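Local coordinates for Afp2 (PDB 6RBN), which forms part of the helical sheath around the inner tube of the anti-feeding prophage, a contractile injection system of Serratia entomophila, at residues P62-F67 / S167-P172; T69-W74 / G80-V85; A177-T182 / Q197-V202. All coordinates share one frame; numbering follows the deposited sequence.

Interaction 1: residues P62-F67 / S167-P172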
ATOM      1  N   PRO C  62     106.299 -14.128   7.982  1.00 91.38           N
ATOM      2  CA  PRO C  62     105.934 -15.326   8.750  1.00 91.38           C
ATOM      3  C   PRO C  62     106.702 -15.452  10.054  1.00 91.38           C
ATOM      4  O   PRO C  62     107.920 -15.651  10.053  1.00 91.38           O
ATOM      5  CB  PRO C  62     106.276 -16.473   7.790  1.00 91.38           C
ATOM      6  CG  PRO C  62     106.243 -15.857   6.440  1.00 91.38           C
ATOM      7  CD  PRO C  62     106.765 -14.470   6.629  1.00 91.38           C
ATOM      8  N   LEU C  63     105.993 -15.334  11.169  1.00 93.61           N
ATOM      9  CA  LEU C  63     106.591 -15.444  12.486  1.00 93.61           C
ATOM     10  C   LEU C  63     106.556 -16.899  12.945  1.00 93.61           C
ATOM     11  O   LEU C  63     106.193 -17.806  12.192  1.00 93.61           O
ATOM     12  CB  LEU C  63     105.867 -14.527  13.468  1.00 93.61           C
ATOM     13  CG  LEU C  63     105.971 -13.031  13.176  1.00 93.61           C
ATOM     14  CD1 LEU C  63     105.081 -12.247  14.118  1.00 93.61           C
ATOM     15  CD2 LEU C  63     107.409 -12.572  13.290  1.00 93.61           C
ATOM     16  N   GLU C  64     106.931 -17.135  14.199  1.00 97.84           N
ATOM     17  CA  GLU C  64     106.921 -18.468  14.774  1.00 97.84           C
ATOM     18  C   GLU C  64     106.104 -18.505  16.060  1.00 97.84           C
ATOM     19  O   GLU C  64     105.823 -19.596  16.572  1.00 97.84           O
ATOM     20  CB  GLU C  64     108.370 -18.933  15.028  1.00 97.84           C
ATOM     21  CG  GLU C  64     108.579 -20.430  15.264  1.00 97.84           C
ATOM     22  CD  GLU C  64     110.029 -20.793  15.484  1.00 97.84           C
ATOM     23  OE1 GLU C  64     110.880 -19.881  15.480  1.00 97.84           O
ATOM     24  OE2 GLU C  64     110.319 -21.995  15.658  1.00 97.84           O
ATOM     25  N   ASP C  65     105.666 -17.352  16.559  1.00 96.23           N
ATOM     26  CA  ASP C  65     104.983 -17.237  17.836  1.00 96.23           C
ATOM     27  C   ASP C  65     103.589 -17.868  17.751  1.00 96.23           C
ATOM     28  O   ASP C  65     103.053 -18.113  16.667  1.00 96.23           O
ATOM     29  CB  ASP C  65     104.909 -15.767  18.250  1.00 96.23           C
ATOM     30  CG  ASP C  65     104.677 -15.583  19.739  1.00 96.23           C
ATOM     31  OD1 ASP C  65     104.529 -16.594  20.456  1.00 96.23           O
ATOM     32  OD2 ASP C  65     104.658 -14.421  20.194  1.00 96.23           O
ATOM     33  N   ALA C  66     103.007 -18.133  18.924  1.00 88.64           N
ATOM     34  CA  ALA C  66     101.820 -18.975  19.021  1.00 88.64           C
ATOM     35  C   ALA C  66     100.563 -18.321  18.467  1.00 88.64           C
ATOM     36  O   ALA C  66      99.617 -19.035  18.124  1.00 88.64           O
ATOM     37  CB  ALA C  66     101.587 -19.377  20.475  1.00 88.64           C
ATOM     38  N   PHE C  67     100.516 -16.991  18.372  1.00 90.21           N
ATOM     39  CA  PHE C  67      99.335 -16.368  17.787  1.00 90.21           C
ATOM     40  C   PHE C  67      99.362 -16.445  16.269  1.00 90.21           C
ATOM     41  O   PHE C  67      98.302 -16.478  15.637  1.00 90.21           O
ATOM     42  CB  PHE C  67      99.202 -14.908  18.248  1.00 90.21           C
ATOM     43  CG  PHE C  67     100.225 -13.971  17.657  1.00 90.21           C
ATOM     44  CD1 PHE C  67     101.479 -13.844  18.228  1.00 90.21           C
ATOM     45  CD2 PHE C  67      99.911 -13.175  16.562  1.00 90.21           C
ATOM     46  CE1 PHE C  67     102.412 -12.979  17.692  1.00 90.21           C
ATOM     47  CE2 PHE C  67     100.839 -12.315  16.022  1.00 90.21           C
ATOM     48  CZ  PHE C  67     102.091 -12.215  16.590  1.00 90.21           C
ATOM     49  N   SER C 167     106.052 -25.833   8.368  1.00 96.09           N
ATOM     50  CA  SER C 167     107.156 -24.887   8.334  1.00 96.09           C
ATOM     51  C   SER C 167     108.062 -25.002   9.555  1.00 96.09           C
ATOM     52  O   SER C 167     108.942 -24.156   9.741  1.00 96.09           O
ATOM     53  CB  SER C 167     106.626 -23.457   8.215  1.00 96.09           C
ATOM     54  OG  SER C 167     105.929 -23.074   9.387  1.00 96.09           O
ATOM     55  N   GLY C 168     107.861 -26.021  10.390  1.00 93.59           N
ATOM     56  CA  GLY C 168     108.670 -26.240  11.564  1.00 93.59           C
ATOM     57  C   GLY C 168     108.104 -25.667  12.846  1.00 93.59           C
ATOM     58  O   GLY C 168     108.512 -26.096  13.930  1.00 93.59           O
ATOM     59  N   ALA C 169     107.175 -24.723  12.756  1.00 92.02           N
ATOM     60  CA  ALA C 169     106.680 -24.028  13.932  1.00 92.02           C
ATOM     61  C   ALA C 169     105.656 -24.882  14.678  1.00 92.02           C
ATOM     62  O   ALA C 169     105.178 -25.905  14.186  1.00 92.02           O
ATOM     63  CB  ALA C 169     106.078 -22.685  13.536  1.00 92.02           C
ATOM     64  N   ALA C 170     105.317 -24.440  15.886  1.00 86.60           N
ATOM     65  CA  ALA C 170     104.457 -25.187  16.794  1.00 86.60           C
ATOM     66  C   ALA C 170     103.086 -24.534  16.860  1.00 86.60           C
ATOM     67  O   ALA C 170     102.962 -23.390  17.311  1.00 86.60           O
ATOM     68  CB  ALA C 170     105.073 -25.264  18.190  1.00 86.60           C
ATOM     69  N   VAL C 171     102.068 -25.258  16.418  1.00 80.94           N
ATOM     70  CA  VAL C 171     100.690 -24.769  16.504  1.00 80.94           C
ATOM     71  C   VAL C 171     100.125 -25.144  17.872  1.00 80.94           C
ATOM     72  O   VAL C 171     100.292 -26.297  18.302  1.00 80.94           O
ATOM     73  CB  VAL C 171      99.843 -25.356  15.381  1.00 80.94           C
ATOM     74  CG1 VAL C 171      98.388 -24.966  15.534  1.00 80.94           C
ATOM     75  CG2 VAL C 171     100.340 -24.868  14.061  1.00 80.94           C
ATOM     76  N   PRO C 172      99.506 -24.209  18.591  1.00 79.23           N
ATOM     77  CA  PRO C 172      98.787 -24.561  19.810  1.00 79.23           C
ATOM     78  C   PRO C 172      97.613 -25.470  19.496  1.00 79.23           C
ATOM     79  O   PRO C 172      96.908 -25.268  18.499  1.00 79.23           O
ATOM     80  CB  PRO C 172      98.304 -23.207  20.340  1.00 79.23           C
ATOM     81  CG  PRO C 172      99.240 -22.233  19.760  1.00 79.23           C
ATOM     82  CD  PRO C 172      99.582 -22.755  18.404  1.00 79.23           C
TER

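Interaction 2: residues T69-W74 / G80-V85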
ATOM      1  N   THR C  69     100.802 -18.924  14.303  1.00 85.17           N
ATOM      2  CA  THR C  69     100.522 -20.273  13.833  1.00 85.17           C
ATOM      3  C   THR C  69      99.089 -20.689  14.114  1.00 85.17           C
ATOM      4  O   THR C  69      98.584 -21.602  13.456  1.00 85.17           O
ATOM      5  CB  THR C  69     101.483 -21.263  14.478  1.00 85.17           C
ATOM      6  OG1 THR C  69     101.286 -21.262  15.893  1.00 85.17           O
ATOM      7  CG2 THR C  69     102.904 -20.864  14.186  1.00 85.17           C
ATOM      8  N   SER C  70      98.426 -20.046  15.074  1.00 81.92           N
ATOM      9  CA  SER C  70      97.016 -20.321  15.306  1.00 81.92           C
ATOM     10  C   SER C  70      96.153 -19.723  14.207  1.00 81.92           C
ATOM     11  O   SER C  70      95.202 -20.356  13.739  1.00 81.92           O
ATOM     12  CB  SER C  70      96.597 -19.782  16.668  1.00 81.92           C
ATOM     13  OG  SER C  70      97.296 -20.442  17.703  1.00 81.92           O
ATOM     14  N   LEU C  71      96.475 -18.506  13.782  1.00 80.63           N
ATOM     15  CA  LEU C  71      95.698 -17.838  12.750  1.00 80.63           C
ATOM     16  C   LEU C  71      96.013 -18.351  11.357  1.00 80.63           C
ATOM     17  O   LEU C  71      95.112 -18.418  10.519  1.00 80.63           O
ATOM     18  CB  LEU C  71      95.936 -16.337  12.829  1.00 80.63           C
ATOM     19  CG  LEU C  71      95.215 -15.768  14.040  1.00 80.63           C
ATOM     20  CD1 LEU C  71      95.673 -14.392  14.323  1.00 80.63           C
ATOM     21  CD2 LEU C  71      93.769 -15.740  13.696  1.00 80.63           C
ATOM     22  N   SER C  72      97.267 -18.714  11.089  1.00 81.61           N
ATOM     23  CA  SER C  72      97.604 -19.287   9.792  1.00 81.61           C
ATOM     24  C   SER C  72      96.959 -20.651   9.599  1.00 81.61           C
ATOM     25  O   SER C  72      96.633 -21.025   8.471  1.00 81.61           O
ATOM     26  CB  SER C  72      99.119 -19.392   9.641  1.00 81.61           C
ATOM     27  OG  SER C  72      99.650 -20.320  10.564  1.00 81.61           O
ATOM     28  N   LEU C  73      96.754 -21.393  10.686  1.00 78.05           N
ATOM     29  CA  LEU C  73      96.021 -22.647  10.637  1.00 78.05           C
ATOM     30  C   LEU C  73      94.516 -22.416  10.646  1.00 78.05           C
ATOM     31  O   LEU C  73      93.763 -23.289  10.206  1.00 78.05           O
ATOM     32  CB  LEU C  73      96.469 -23.521  11.816  1.00 78.05           C
ATOM     33  CG  LEU C  73      96.290 -25.037  11.933  1.00 78.05           C
ATOM     34  CD1 LEU C  73      94.930 -25.442  12.429  1.00 78.05           C
ATOM     35  CD2 LEU C  73      96.593 -25.694  10.600  1.00 78.05           C
ATOM     36  N   TRP C  74      94.071 -21.248  11.114  1.00 75.90           N
ATOM     37  CA  TRP C  74      92.656 -20.890  11.062  1.00 75.90           C
ATOM     38  C   TRP C  74      92.209 -20.578   9.642  1.00 75.90           C
ATOM     39  O   TRP C  74      91.213 -21.127   9.160  1.00 75.90           O
ATOM     40  CB  TRP C  74      92.382 -19.688  11.967  1.00 75.90           C
ATOM     41  CG  TRP C  74      90.994 -19.143  11.831  1.00 75.90           C
ATOM     42  CD1 TRP C  74      90.617 -18.030  11.142  1.00 75.90           C
ATOM     43  CD2 TRP C  74      89.798 -19.684  12.395  1.00 75.90           C
ATOM     44  NE1 TRP C  74      89.263 -17.847  11.237  1.00 75.90           N
ATOM     45  CE2 TRP C  74      88.737 -18.849  12.004  1.00 75.90           C
ATOM     46  CE3 TRP C  74      89.523 -20.795  13.194  1.00 75.90           C
ATOM     47  CZ2 TRP C  74      87.424 -19.093  12.378  1.00 75.90           C
ATOM     48  CZ3 TRP C  74      88.226 -21.024  13.574  1.00 75.90           C
ATOM     49  CH2 TRP C  74      87.190 -20.183  13.165  1.00 75.90           C
ATOM     50  N   GLY C  80      86.336 -17.328   9.111  1.00 79.89           N
ATOM     51  CA  GLY C  80      85.782 -16.020   8.833  1.00 79.89           C
ATOM     52  C   GLY C  80      86.456 -14.941   9.640  1.00 79.89           C
ATOM     53  O   GLY C  80      87.681 -14.944   9.779  1.00 79.89           O
ATOM     54  N   LYS C  81      85.676 -14.009  10.169  1.00 80.65           N
ATOM     55  CA  LYS C  81      86.262 -12.969  10.989  1.00 80.65           C
ATOM     56  C   LYS C  81      86.633 -13.530  12.357  1.00 80.65           C
ATOM     57  O   LYS C  81      86.015 -14.471  12.859  1.00 80.65           O
ATOM     58  CB  LYS C  81      85.314 -11.777  11.123  1.00 80.65           C
ATOM     59  CG  LYS C  81      84.047 -12.030  11.898  1.00 80.65           C
ATOM     60  CD  LYS C  81      83.171 -10.795  11.882  1.00 80.65           C
ATOM     61  CE  LYS C  81      83.785  -9.684  12.713  1.00 80.65           C
ATOM     62  NZ  LYS C  81      82.901  -8.490  12.790  1.00 80.65           N
ATOM     63  N   CYS C  82      87.682 -12.962  12.937  1.00 80.24           N
ATOM     64  CA  CYS C  82      88.235 -13.455  14.185  1.00 80.24           C
ATOM     65  C   CYS C  82      88.974 -12.312  14.854  1.00 80.24           C
ATOM     66  O   CYS C  82      89.306 -11.309  14.219  1.00 80.24           O
ATOM     67  CB  CYS C  82      89.163 -14.643  13.948  1.00 80.24           C
ATOM     68  SG  CYS C  82      90.567 -14.217  12.932  1.00 80.24           S
ATOM     69  N   TYR C  83      89.223 -12.472  16.149  1.00 79.58           N
ATOM     70  CA  TYR C  83      89.691 -11.387  16.998  1.00 79.58           C
ATOM     71  C   TYR C  83      90.991 -11.789  17.678  1.00 79.58           C
ATOM     72  O   TYR C  83      91.077 -12.874  18.262  1.00 79.58           O
ATOM     73  CB  TYR C  83      88.640 -11.044  18.059  1.00 79.58           C
ATOM     74  CG  TYR C  83      87.339 -10.469  17.527  1.00 79.58           C
ATOM     75  CD1 TYR C  83      87.277  -9.815  16.310  1.00 79.58           C
ATOM     76  CD2 TYR C  83      86.164 -10.623  18.239  1.00 79.58           C
ATOM     77  CE1 TYR C  83      86.083  -9.313  15.829  1.00 79.58           C
ATOM     78  CE2 TYR C  83      84.969 -10.121  17.763  1.00 79.58           C
ATOM     79  CZ  TYR C  83      84.936  -9.468  16.560  1.00 79.58           C
ATOM     80  OH  TYR C  83      83.752  -8.965  16.083  1.00 79.58           O
ATOM     81  N   LEU C  84      92.001 -10.925  17.596  1.00 82.95           N
ATOM     82  CA  LEU C  84      93.176 -11.018  18.459  1.00 82.95           C
ATOM     83  C   LEU C  84      92.992 -10.088  19.645  1.00 82.95           C
ATOM     84  O   LEU C  84      93.015  -8.864  19.493  1.00 82.95           O
ATOM     85  CB  LEU C  84      94.462 -10.671  17.722  1.00 82.95           C
ATOM     86  CG  LEU C  84      95.100 -11.745  16.866  1.00 82.95           C
ATOM     87  CD1 LEU C  84      96.336 -11.187  16.191  1.00 82.95           C
ATOM     88  CD2 LEU C  84      95.451 -12.925  17.751  1.00 82.95           C
ATOM     89  N   VAL C  85      92.817 -10.667  20.826  1.00 84.61           N
ATOM     90  CA  VAL C  85      92.680  -9.922  22.068  1.00 84.61           C
ATOM     91  C   VAL C  85      93.769 -10.410  23.012  1.00 84.61           C
ATOM     92  O   VAL C  85      93.974 -11.619  23.142  1.00 84.61           O
ATOM     93  CB  VAL C  85      91.281 -10.113  22.683  1.00 84.61           C
ATOM     94  CG1 VAL C  85      91.144  -9.318  23.958  1.00 84.61           C
ATOM     95  CG2 VAL C  85      90.202  -9.723  21.692  1.00 84.61           C
TER

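Interaction 3: residues A177-T182 / Q197-V202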
ATOM      1  N   ALA C 177      91.865 -27.742  17.244  1.00 72.90           N
ATOM      2  CA  ALA C 177      90.464 -27.994  17.542  1.00 72.90           C
ATOM      3  C   ALA C 177      89.560 -26.927  16.947  1.00 72.90           C
ATOM      4  O   ALA C 177      88.435 -27.232  16.545  1.00 72.90           O
ATOM      5  CB  ALA C 177      90.255 -28.072  19.047  1.00 72.90           C
ATOM      6  N   ALA C 178      90.027 -25.680  16.877  1.00 73.67           N
ATOM      7  CA  ALA C 178      89.206 -24.603  16.342  1.00 73.67           C
ATOM      8  C   ALA C 178      89.048 -24.685  14.833  1.00 73.67           C
ATOM      9  O   ALA C 178      88.069 -24.161  14.298  1.00 73.67           O
ATOM     10  CB  ALA C 178      89.792 -23.248  16.725  1.00 73.67           C
ATOM     11  N   ALA C 179      89.984 -25.328  14.136  1.00 74.49           N
ATOM     12  CA  ALA C 179      89.875 -25.496  12.695  1.00 74.49           C
ATOM     13  C   ALA C 179      89.054 -26.709  12.300  1.00 74.49           C
ATOM     14  O   ALA C 179      88.553 -26.757  11.173  1.00 74.49           O
ATOM     15  CB  ALA C 179      91.262 -25.609  12.068  1.00 74.49           C
ATOM     16  N   SER C 180      88.914 -27.693  13.184  1.00 74.94           N
ATOM     17  CA  SER C 180      87.981 -28.778  12.930  1.00 74.94           C
ATOM     18  C   SER C 180      86.551 -28.392  13.269  1.00 74.94           C
ATOM     19  O   SER C 180      85.619 -29.024  12.766  1.00 74.94           O
ATOM     20  CB  SER C 180      88.381 -30.022  13.720  1.00 74.94           C
ATOM     21  OG  SER C 180      88.250 -29.801  15.108  1.00 74.94           O
ATOM     22  N   ILE C 181      86.361 -27.376  14.113  1.00 72.83           N
ATOM     23  CA  ILE C 181      85.023 -26.870  14.401  1.00 72.83           C
ATOM     24  C   ILE C 181      84.462 -26.121  13.196  1.00 72.83           C
ATOM     25  O   ILE C 181      83.266 -26.216  12.893  1.00 72.83           O
ATOM     26  CB  ILE C 181      85.062 -26.005  15.678  1.00 72.83           C
ATOM     27  CG1 ILE C 181      85.224 -26.892  16.909  1.00 72.83           C
ATOM     28  CG2 ILE C 181      83.836 -25.141  15.851  1.00 72.83           C
ATOM     29  CD1 ILE C 181      85.475 -26.124  18.175  1.00 72.83           C
ATOM     30  N   THR C 182      85.322 -25.412  12.463  1.00 75.79           N
ATOM     31  CA  THR C 182      84.886 -24.647  11.297  1.00 75.79           C
ATOM     32  C   THR C 182      84.386 -25.558  10.185  1.00 75.79           C
ATOM     33  O   THR C 182      83.318 -25.322   9.607  1.00 75.79           O
ATOM     34  CB  THR C 182      86.036 -23.792  10.780  1.00 75.79           C
ATOM     35  OG1 THR C 182      86.521 -22.981  11.843  1.00 75.79           O
ATOM     36  CG2 THR C 182      85.567 -22.889   9.659  1.00 75.79           C
ATOM     37  N   GLN C 197      86.765 -34.941  11.675  1.00 79.12           N
ATOM     38  CA  GLN C 197      87.136 -34.019  10.616  1.00 79.12           C
ATOM     39  C   GLN C 197      88.652 -33.928  10.539  1.00 79.12           C
ATOM     40  O   GLN C 197      89.324 -33.756  11.559  1.00 79.12           O
ATOM     41  CB  GLN C 197      86.530 -32.644  10.873  1.00 79.12           C
ATOM     42  CG  GLN C 197      86.783 -31.669   9.765  1.00 79.12           C
ATOM     43  CD  GLN C 197      86.078 -32.061   8.491  1.00 79.12           C
ATOM     44  OE1 GLN C 197      84.929 -32.498   8.514  1.00 79.12           O
ATOM     45  NE2 GLN C 197      86.764 -31.912   7.367  1.00 79.12           N
ATOM     46  N   ALA C 198      89.190 -34.047   9.329  1.00 79.15           N
ATOM     47  CA  ALA C 198      90.632 -34.069   9.114  1.00 79.15           C
ATOM     48  C   ALA C 198      91.132 -32.645   8.913  1.00 79.15           C
ATOM     49  O   ALA C 198      90.773 -31.986   7.933  1.00 79.15           O
ATOM     50  CB  ALA C 198      90.980 -34.943   7.915  1.00 79.15           C
ATOM     51  N   VAL C 199      91.952 -32.171   9.836  1.00 80.68           N
ATOM     52  CA  VAL C 199      92.631 -30.892   9.686  1.00 80.68           C
ATOM     53  C   VAL C 199      93.924 -31.142   8.915  1.00 80.68           C
ATOM     54  O   VAL C 199      94.583 -32.172   9.078  1.00 80.68           O
ATOM     55  CB  VAL C 199      92.846 -30.218  11.065  1.00 80.68           C
ATOM     56  CG1 VAL C 199      93.741 -31.029  11.969  1.00 80.68           C
ATOM     57  CG2 VAL C 199      93.389 -28.819  10.930  1.00 80.68           C
ATOM     58  N   ASN C 200      94.262 -30.229   8.011  1.00 83.79           N
ATOM     59  CA  ASN C 200      95.341 -30.432   7.058  1.00 83.79           C
ATOM     60  C   ASN C 200      96.505 -29.496   7.348  1.00 83.79           C
ATOM     61  O   ASN C 200      96.336 -28.423   7.930  1.00 83.79           O
ATOM     62  CB  ASN C 200      94.860 -30.209   5.624  1.00 83.79           C
ATOM     63  CG  ASN C 200      93.940 -31.306   5.146  1.00 83.79           C
ATOM     64  OD1 ASN C 200      94.188 -32.486   5.387  1.00 83.79           O
ATOM     65  ND2 ASN C 200      92.868 -30.925   4.465  1.00 83.79           N
ATOM     66  N   GLY C 201      97.692 -29.919   6.928  1.00 84.84           N
ATOM     67  CA  GLY C 201      98.885 -29.112   7.059  1.00 84.84           C
ATOM     68  C   GLY C 201      99.560 -29.161   8.408  1.00 84.84           C
ATOM     69  O   GLY C 201     100.622 -28.551   8.568  1.00 84.84           O
ATOM     70  N   VAL C 202      99.004 -29.886   9.373  1.00 82.33           N
ATOM     71  CA  VAL C 202      99.567 -29.959  10.712  1.00 82.33           C
ATOM     72  C   VAL C 202      99.641 -31.430  11.100  1.00 82.33           C
ATOM     73  O   VAL C 202      98.863 -32.256  10.618  1.00 82.33           O
ATOM     74  CB  VAL C 202      98.734 -29.117  11.721  1.00 82.33           C
ATOM     75  CG1 VAL C 202      97.363 -29.722  11.970  1.00 82.33           C
ATOM     76  CG2 VAL C 202      99.486 -28.872  13.025  1.00 82.33           C
TER

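Interaction 1: residues P62-F67 / S167-P172
Glu64 and Ala169 mark the closest backbone approach, with their CA atoms 5.6 Å apart. The two segments run in roughly the same direction. Farther along, Ala66 CA and Pro172 CA are 6.4 Å apart. No hydrogen bond joins the segments.

Two small contacts join them. At the outer one, Glu64 CG lies 3.8 Å from Ala169 CB. With chi1 at -164° Glu64 CG swings opposite its own N, and the straight chain beyond takes the carboxylate past the alanine. Of this side chain, only the CG methylene comes within contact distance of Ala169. The second contact is more buried. Pro172 turns its ring corner to Ala66, with CG 3.8 Å from Ala66 CB. The same CG is 3.6 Å from Ala66 O, which accepts a hydrogen bond from Ser70 OG.

The Asp65 side chain starts off away from the other segment. Its OD1 accepts Ala66 N at 2.7 Å, and the donor lies above the carboxylate plane.

The start of helix 66-75 and the turn before it thus pack on the loop that leads from strand 156-157 into helix 173-187, in the alpha/beta part of the sheath protein.

Interaction 2: residues T69-W74 / G80-V85
Leu71 supplies the apolar half of this contact, between helix 69-74 and strand 82-85. Its two methyls divide the work. CD1 meets the branched end of Leu84, at 3.7 Å from Leu84 CG, with both methyls of Leu84 also close by. CD2 touches the sulfur of Cys82, with Leu71 CD2 to Cys82 SG at 3.6 Å. The two leucine side chains meet at a slant. Leu84 starts off to the side, and its branch then swings in to meet Leu71.

One helical turn on, Trp74 brings its indole to the same sulfur. Trp74 CG is anti to its backbone N (chi1 172°), and the indole reaches across to the start of the strand. Cys82 SG is 4.7 Å from the centroid of the five-membered ring. It approaches obliquely, 40° off the ring normal, so this is a sulfur-aromatic contact but not a face-on one.

The polar approach is loose. Gly80 O sits at the indole edge, near the ring plane, with Trp74 NE1 to Gly80 O at 3.6 Å. Gly80 N lies 3.7 Å from Trp74 NE1. No hydrogen bond crosses between the segments.

Helix and strand run antiparallel, their axes 180° apart in direction and 11.1 Å apart at closest approach. The helix packs on the sheet face antiparallel to the strand that follows it. The sheet continues on both flanks of the strand: Leu71 also touches Phe32 of strand 30-34, the Phe32 ring meets Trp74 edge-to-face, and Leu84 packs on Phe49 of strand 46-49. Helix 173-187 lies alongside helix 66-75, where Ser70 meets Ala175 and Leu73 meets Ala179.

Interaction 3: residues A177-T182 / Q197-V202
Val199 lays its CG2 methyl against the CB of Ala179, with 4.0 Å between Val199 CG2 and Ala179 CB. The contact belongs to the layered alpha/beta fold of the sheath protein, within the range matched to the subtilisin-like sheath domain. An irregular loop, residues 197-202, crosses beside helix 173-187, which it follows in the chain. No hydrogen bond links the two segments, and the touching surfaces are small.

At chi1 63° Val199 CG1 is wedged between its own N and carbonyl carbon, and CG2, opposite the N, faces the helix. The valine and Ala179 both also touch Leu73 of helix 66-75 and His77 just after it. The methyl pair thus sits where two helices and the loop come together.

Ser180 and Gln197 form the other half. Their CA atoms are 5.8 Å apart, the nearest backbone approach of the contact. Ser180 CB lies 4.3 Å from Gln197 CB. The first part of the glutamine chain also runs alongside the backbone carbonyl of the serine, with Gln197 CG 4.2 Å from Ser180 O. That carbonyl accepts a hydrogen bond from Thr184 OG1. Gln197 then bends at chi2 (66°), and its amide leads away from residues 177-182. There NE2 makes a weak hydrogen bond to Gln183 OE1, next along the same helix.

The serine hydroxyl is turned back on its own helix. Ser180 OG donates to Ala177 O at 2.9 Å, from above the carbonyl plane. Ile181 N reaches Ala177 O at 3.2 Å from the same face of that plane, so one carbonyl oxygen holds two donors.

How the interactions relate
Helix 66-75 ties the three contacts together. It enters interactions 1 and 2 directly and touches interaction 3 through Leu73 and Trp74. Interaction 2 is nested in the chain loop closed by interaction 1, and their centres are 12 Å apart. Ala170 O and Thr69 OG1, 3.1 Å apart, probably form a hydrogen bond between them. Interactions 2 and 3 have centres 13 Å apart and meet where Leu73 CD1 lies 3.7 Å from Ala179 CB. Interactions 1 and 3 are 16 Å apart between centres. They touch lightly, with Val171 CG2 4.2 Å from Val202 CG2. No other chain of the assembly touches any of the six segments.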